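Local atomic coordinates of ribonuclease VapC (Haemophilus influenzae, PDB entry 6NKL), a protein that probably acts as the magnesium-dependent PIN-domain ribonuclease toxin of a type II toxin-antitoxin system. Residues I2-T7 against A103-S108; L79-W84 against I95-L100. All coordinates share one frame; numbering follows the deposited sequence.

Interaction 1: I2-T7 against A103-S108; sequences IYMLDT and ACHALS
Met4 of the first strand reaches across to helix 97-109 and lays its terminal methyl over one face of the His105 imidazole. CE stands 3.9 Å from the ring centroid and 14° off the ring normal, a CH-pi contact displaced toward the rim on the CG side, with His105 CG itself 3.8 Å from Met4 CE. The sulfur approaches the ring obliquely and lies closer to the helix backbone, Met4 SD being 3.9 Å from Ala106 N and 4.2 Å from Ala106 CB. Met4 runs straight out from the strand through chi1 and chi2 and then bends at chi3 (-75°), a turn that carries the methyl over the imidazole while the sulfur rests against Ala106. The polar edge of His105 is held from strand 33-37, where Ser37 OG is hydrogen-bonded to ND1, and the same strand packs on Met4 through Val35 and Ser37. One turn further along the helix, near its C-terminal end, Ser108 OG donates to His105 O at 2.6 Å. The strand leads on to Asp6, a predicted magnesium ligand and the N-cap of helix 7-15. Helix 97-109 thus covers the central strand of the parallel sheet, the alpha/beta packing of the PIN-domain fold.

Interaction 2: L79-W84 against I95-L100; sequences LHYGKW and IGNNDL
Residues 79-84 form a middle portion of helix 75-89, whereas 95-100 comprise a short approach followed by the first turn of helix 97-109, with Gly96 at the N-cap position and Leu100 N bonded to Gly96 O. The backbones come nearest at Tyr81 and Leu100, whose CA atoms are 7.4 Å apart, a spacing bridged by side chains. Tyr81 does most of this from the helix 75-89 side. With CG anti to the backbone nitrogen (chi1 -176°), its ring extends along the start of the other helix and brings the phenol oxygen to Asn97. There Asn97 ND2 donates to Tyr81 OH at 2.6 Å, through a clearly bent N-H...O angle of 143°. The amide nitrogen meets the ring at its edge, and the amide plane is turned 74° from that of the phenol. Leu100 points into the gap between the helices and places CD2 3.6 Å from Tyr81 CE1, approaching the ring obliquely. Its other methyl, CD1, touches Trp84 CB at 4.3 Å, so the two branches of one leucine engage residues three apart on helix 75-89. Both helices belong to the PIN domain, and the turn carrying Asn97 also carries Asp99, a predicted magnesium ligand whose OD1 forms a salt bridge outside this contact, with a basic side chain of another protein's chain. Trp101 stacks on the Tyr81 ring, while Leu88 packs against Leu100. The polar end of the contact continues into the dimer: Tyr81 OH also receives a hydrogen bond from Asn98 ND2 of the second subunit, and Asn97 OD1 accepts one from Asn97 ND2 of that subunit.

How the interactions relate
Helix 97-109 is common to both contacts, whose centres lie 12 Å apart. Its first turn serves interaction 2 and its later turns interaction 1, so that it sits between the parallel sheet and helix 75-89. Along the chain, interaction 2 is nested within the long loop that interaction 1 closes. The two also touch directly: Cys104 SG lies 3.4 Å from Tyr81 CA, and Leu107 packs on His80 and Trp84. Asp6, following strand 2-5, and Asp99, on the shared helix, are both predicted magnesium ligands; the shared helix thus carries one of these ligands itself, packs against the strand that leads to the other, and contributes to the contact with the second subunit.

Interaction 1: I2-T7 against A103-S108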
loop_
_atom_site.group_PDB
_atom_site.type_symbol
_atom_site.label_atom_id
_atom_site.label_comp_id
_atom_site.label_asym_id
_atom_site.label_seq_id
_atom_site.Cartn_x
_atom_site.Cartn_y
_atom_site.Cartn_z
ATOM N N ILE B 2 15.055 12.244 7.330
ATOM C CA ILE B 2 14.437 11.690 6.136
ATOM C C ILE B 2 13.178 12.482 5.853
ATOM O O ILE B 2 12.246 12.490 6.665
ATOM C CB ILE B 2 14.119 10.203 6.294
ATOM C CG1 ILE B 2 15.403 9.389 6.471
ATOM C CG2 ILE B 2 13.327 9.747 5.067
ATOM C CD1 ILE B 2 15.127 7.963 6.886
ATOM N N TYR B 3 13.182 13.165 4.717
ATOM C CA TYR B 3 12.053 13.920 4.197
ATOM C C TYR B 3 11.402 13.140 3.048
ATOM O O TYR B 3 12.021 12.937 1.988
ATOM C CB TYR B 3 12.546 15.284 3.705
ATOM C CG TYR B 3 12.989 16.253 4.808
ATOM C CD1 TYR B 3 12.049 16.949 5.553
ATOM C CD2 TYR B 3 14.338 16.490 5.078
ATOM C CE1 TYR B 3 12.431 17.829 6.550
ATOM C CE2 TYR B 3 14.725 17.389 6.088
ATOM C CZ TYR B 3 13.760 18.055 6.803
ATOM O OH TYR B 3 14.083 18.933 7.814
ATOM N N MET B 4 10.142 12.752 3.230
ATOM C CA MET B 4 9.393 11.969 2.241
ATOM C C MET B 4 8.401 12.894 1.539
ATOM O O MET B 4 7.461 13.394 2.156
ATOM C CB MET B 4 8.673 10.790 2.901
ATOM C CG MET B 4 7.764 9.961 1.955
ATOM S SD MET B 4 7.085 8.467 2.712
ATOM C CE MET B 4 8.540 7.393 2.707
ATOM N N LEU B 5 8.606 13.110 0.254
ATOM C CA LEU B 5 7.717 13.953 -0.527
ATOM C C LEU B 5 6.509 13.131 -0.944
ATOM O O LEU B 5 6.657 12.092 -1.607
ATOM C CB LEU B 5 8.413 14.495 -1.767
ATOM C CG LEU B 5 9.811 15.076 -1.646
ATOM C CD1 LEU B 5 10.104 15.720 -2.983
ATOM C CD2 LEU B 5 9.881 16.051 -0.536
ATOM N N ASP B 6 5.329 13.606 -0.584
ATOM C CA ASP B 6 4.113 12.897 -0.929
ATOM C C ASP B 6 3.737 13.207 -2.384
ATOM O O ASP B 6 4.372 14.005 -3.071
ATOM C CB ASP B 6 3.014 13.244 0.072
ATOM C CG ASP B 6 2.185 14.463 -0.323
ATOM O OD1 ASP B 6 2.680 15.335 -1.086
ATOM O OD2 ASP B 6 1.013 14.547 0.170
ATOM N N THR B 7 2.669 12.582 -2.856
ATOM C CA THR B 7 2.274 12.729 -4.256
ATOM C C THR B 7 1.814 14.149 -4.573
ATOM O O THR B 7 2.068 14.648 -5.669
ATOM C CB THR B 7 1.161 11.731 -4.560
ATOM O OG1 THR B 7 1.575 10.422 -4.144
ATOM C CG2 THR B 7 0.808 11.740 -6.040
ATOM N N ALA B 103 1.380 8.156 4.558
ATOM C CA ALA B 103 1.570 8.616 5.932
ATOM C C ALA B 103 2.171 7.515 6.797
ATOM O O ALA B 103 3.119 7.748 7.562
ATOM C CB ALA B 103 0.237 9.101 6.512
ATOM N N CYS B 104 1.631 6.300 6.688
ATOM C CA CYS B 104 2.140 5.206 7.499
ATOM C C CYS B 104 3.560 4.845 7.092
ATOM O O CYS B 104 4.357 4.424 7.937
ATOM C CB CYS B 104 1.220 3.985 7.378
ATOM S SG CYS B 104 -0.392 4.322 8.112
ATOM N N HIS B 105 3.890 4.969 5.804
ATOM C CA HIS B 105 5.281 4.790 5.399
ATOM C C HIS B 105 6.192 5.765 6.134
ATOM O O HIS B 105 7.205 5.368 6.727
ATOM C CB HIS B 105 5.422 4.971 3.916
ATOM C CG HIS B 105 6.590 4.246 3.337
ATOM N ND1 HIS B 105 6.695 3.968 1.988
ATOM C CD2 HIS B 105 7.709 3.747 3.915
ATOM C CE1 HIS B 105 7.813 3.293 1.770
ATOM N NE2 HIS B 105 8.456 3.166 2.915
ATOM N N ALA B 106 5.843 7.049 6.115
ATOM C CA ALA B 106 6.621 8.021 6.874
ATOM C C ALA B 106 6.690 7.643 8.356
ATOM O O ALA B 106 7.764 7.693 8.959
ATOM C CB ALA B 106 6.026 9.418 6.705
ATOM N N LEU B 107 5.564 7.240 8.957
ATOM C CA LEU B 107 5.608 6.798 10.356
ATOM C C LEU B 107 6.604 5.663 10.541
ATOM O O LEU B 107 7.373 5.644 11.503
ATOM C CB LEU B 107 4.231 6.342 10.828
ATOM C CG LEU B 107 3.206 7.439 11.077
ATOM C CD1 LEU B 107 1.908 6.767 11.352
ATOM C CD2 LEU B 107 3.619 8.307 12.279
ATOM N N SER B 108 6.621 4.717 9.615
ATOM C CA SER B 108 7.461 3.544 9.771
ATOM C C SER B 108 8.935 3.879 9.667
ATOM O O SER B 108 9.768 3.088 10.105
ATOM C CB SER B 108 7.131 2.492 8.704
ATOM O OG SER B 108 7.602 2.935 7.435
#

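Interaction 2: L79-W84 against I95-L100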
loop_
_atom_site.group_PDB
_atom_site.type_symbol
_atom_site.label_atom_id
_atom_site.label_comp_id
_atom_site.label_asym_id
_atom_site.label_seq_id
_atom_site.Cartn_x
_atom_site.Cartn_y
_atom_site.Cartn_z
ATOM N N LEU B 79 1.954 -2.330 10.770
ATOM C CA LEU B 79 1.530 -2.024 12.134
ATOM C C LEU B 79 0.886 -0.652 12.201
ATOM O O LEU B 79 -0.195 -0.490 12.783
ATOM C CB LEU B 79 2.728 -2.120 13.093
ATOM C CG LEU B 79 3.480 -3.466 12.986
ATOM C CD1 LEU B 79 4.721 -3.527 13.842
ATOM C CD2 LEU B 79 2.536 -4.648 13.330
ATOM N N HIS B 80 1.529 0.357 11.588
ATOM C CA HIS B 80 0.958 1.704 11.622
ATOM C C HIS B 80 -0.325 1.784 10.827
ATOM O O HIS B 80 -1.262 2.489 11.220
ATOM C CB HIS B 80 1.948 2.730 11.085
ATOM C CG HIS B 80 3.113 2.971 11.989
ATOM N ND1 HIS B 80 3.031 3.785 13.097
ATOM C CD2 HIS B 80 4.392 2.521 11.939
ATOM C CE1 HIS B 80 4.205 3.814 13.699
ATOM N NE2 HIS B 80 5.045 3.052 13.020
ATOM N N TYR B 81 -0.370 1.137 9.663
ATOM C CA TYR B 81 -1.595 1.187 8.873
ATOM C C TYR B 81 -2.757 0.547 9.625
ATOM O O TYR B 81 -3.864 1.084 9.627
ATOM C CB TYR B 81 -1.383 0.502 7.532
ATOM C CG TYR B 81 -2.571 0.579 6.604
ATOM C CD1 TYR B 81 -2.641 1.547 5.623
ATOM C CD2 TYR B 81 -3.614 -0.315 6.703
ATOM C CE1 TYR B 81 -3.723 1.613 4.768
ATOM C CE2 TYR B 81 -4.691 -0.261 5.837
ATOM C CZ TYR B 81 -4.746 0.707 4.889
ATOM O OH TYR B 81 -5.822 0.751 4.016
ATOM N N GLY B 82 -2.525 -0.600 10.284
ATOM C CA GLY B 82 -3.599 -1.236 11.031
ATOM C C GLY B 82 -4.157 -0.354 12.134
ATOM O O GLY B 82 -5.369 -0.300 12.346
ATOM N N LYS B 83 -3.279 0.335 12.869
ATOM C CA LYS B 83 -3.748 1.203 13.942
ATOM C C LYS B 83 -4.585 2.335 13.386
ATOM O O LYS B 83 -5.693 2.598 13.859
ATOM C CB LYS B 83 -2.563 1.774 14.725
ATOM C CG LYS B 83 -2.968 2.593 15.941
ATOM C CD LYS B 83 -1.903 3.636 16.320
ATOM C CE LYS B 83 -0.518 2.992 16.398
ATOM N NZ LYS B 83 0.592 3.986 16.627
ATOM N N TRP B 84 -4.067 3.017 12.361
ATOM C CA TRP B 84 -4.696 4.251 11.925
ATOM C C TRP B 84 -5.888 3.982 11.025
ATOM O O TRP B 84 -6.874 4.719 11.081
ATOM C CB TRP B 84 -3.647 5.156 11.242
ATOM C CG TRP B 84 -2.803 5.804 12.286
ATOM C CD1 TRP B 84 -1.501 5.538 12.594
ATOM C CD2 TRP B 84 -3.239 6.794 13.210
ATOM N NE1 TRP B 84 -1.094 6.320 13.648
ATOM C CE2 TRP B 84 -2.149 7.094 14.052
ATOM C CE3 TRP B 84 -4.448 7.451 13.409
ATOM C CZ2 TRP B 84 -2.233 8.037 15.085
ATOM C CZ3 TRP B 84 -4.537 8.395 14.434
ATOM C CH2 TRP B 84 -3.437 8.671 15.267
ATOM N N ILE B 95 -9.215 10.379 5.069
ATOM C CA ILE B 95 -7.924 10.310 4.387
ATOM C C ILE B 95 -8.001 9.269 3.277
ATOM O O ILE B 95 -8.428 8.138 3.520
ATOM C CB ILE B 95 -6.799 9.977 5.383
ATOM C CG1 ILE B 95 -6.763 11.072 6.445
ATOM C CG2 ILE B 95 -5.468 9.861 4.657
ATOM C CD1 ILE B 95 -5.713 10.902 7.500
ATOM N N GLY B 96 -7.580 9.642 2.060
ATOM C CA GLY B 96 -7.559 8.681 0.964
ATOM C C GLY B 96 -6.637 7.502 1.241
ATOM O O GLY B 96 -5.674 7.596 2.018
ATOM N N ASN B 97 -6.911 6.369 0.568
ATOM C CA ASN B 97 -6.198 5.139 0.915
ATOM C C ASN B 97 -4.720 5.260 0.604
ATOM O O ASN B 97 -3.878 4.866 1.420
ATOM C CB ASN B 97 -6.764 3.906 0.212
ATOM C CG ASN B 97 -6.213 2.551 0.837
ATOM O OD1 ASN B 97 -5.894 1.591 0.115
ATOM N ND2 ASN B 97 -6.085 2.509 2.168
ATOM N N ASN B 98 -4.376 5.808 -0.561
ATOM C CA ASN B 98 -2.966 5.937 -0.908
ATOM C C ASN B 98 -2.279 6.995 -0.048
ATOM O O ASN B 98 -1.112 6.831 0.319
ATOM C CB ASN B 98 -2.804 6.252 -2.389
ATOM C CG ASN B 98 -2.915 5.001 -3.258
ATOM O OD1 ASN B 98 -2.740 3.884 -2.769
ATOM N ND2 ASN B 98 -3.180 5.184 -4.544
ATOM N N ASP B 99 -2.989 8.076 0.303
ATOM C CA ASP B 99 -2.430 9.041 1.244
ATOM C C ASP B 99 -2.163 8.384 2.587
ATOM O O ASP B 99 -1.159 8.673 3.246
ATOM C CB ASP B 99 -3.371 10.222 1.425
ATOM C CG ASP B 99 -3.249 11.270 0.284
ATOM O OD1 ASP B 99 -2.235 11.243 -0.482
ATOM O OD2 ASP B 99 -4.170 12.137 0.180
ATOM N N LEU B 100 -3.044 7.478 3.003
ATOM C CA LEU B 100 -2.850 6.808 4.282
ATOM C C LEU B 100 -1.634 5.902 4.247
ATOM O O LEU B 100 -0.844 5.883 5.193
ATOM C CB LEU B 100 -4.070 5.985 4.649
ATOM C CG LEU B 100 -4.017 5.268 5.990
ATOM C CD1 LEU B 100 -3.833 6.280 7.111
ATOM C CD2 LEU B 100 -5.304 4.494 6.181
#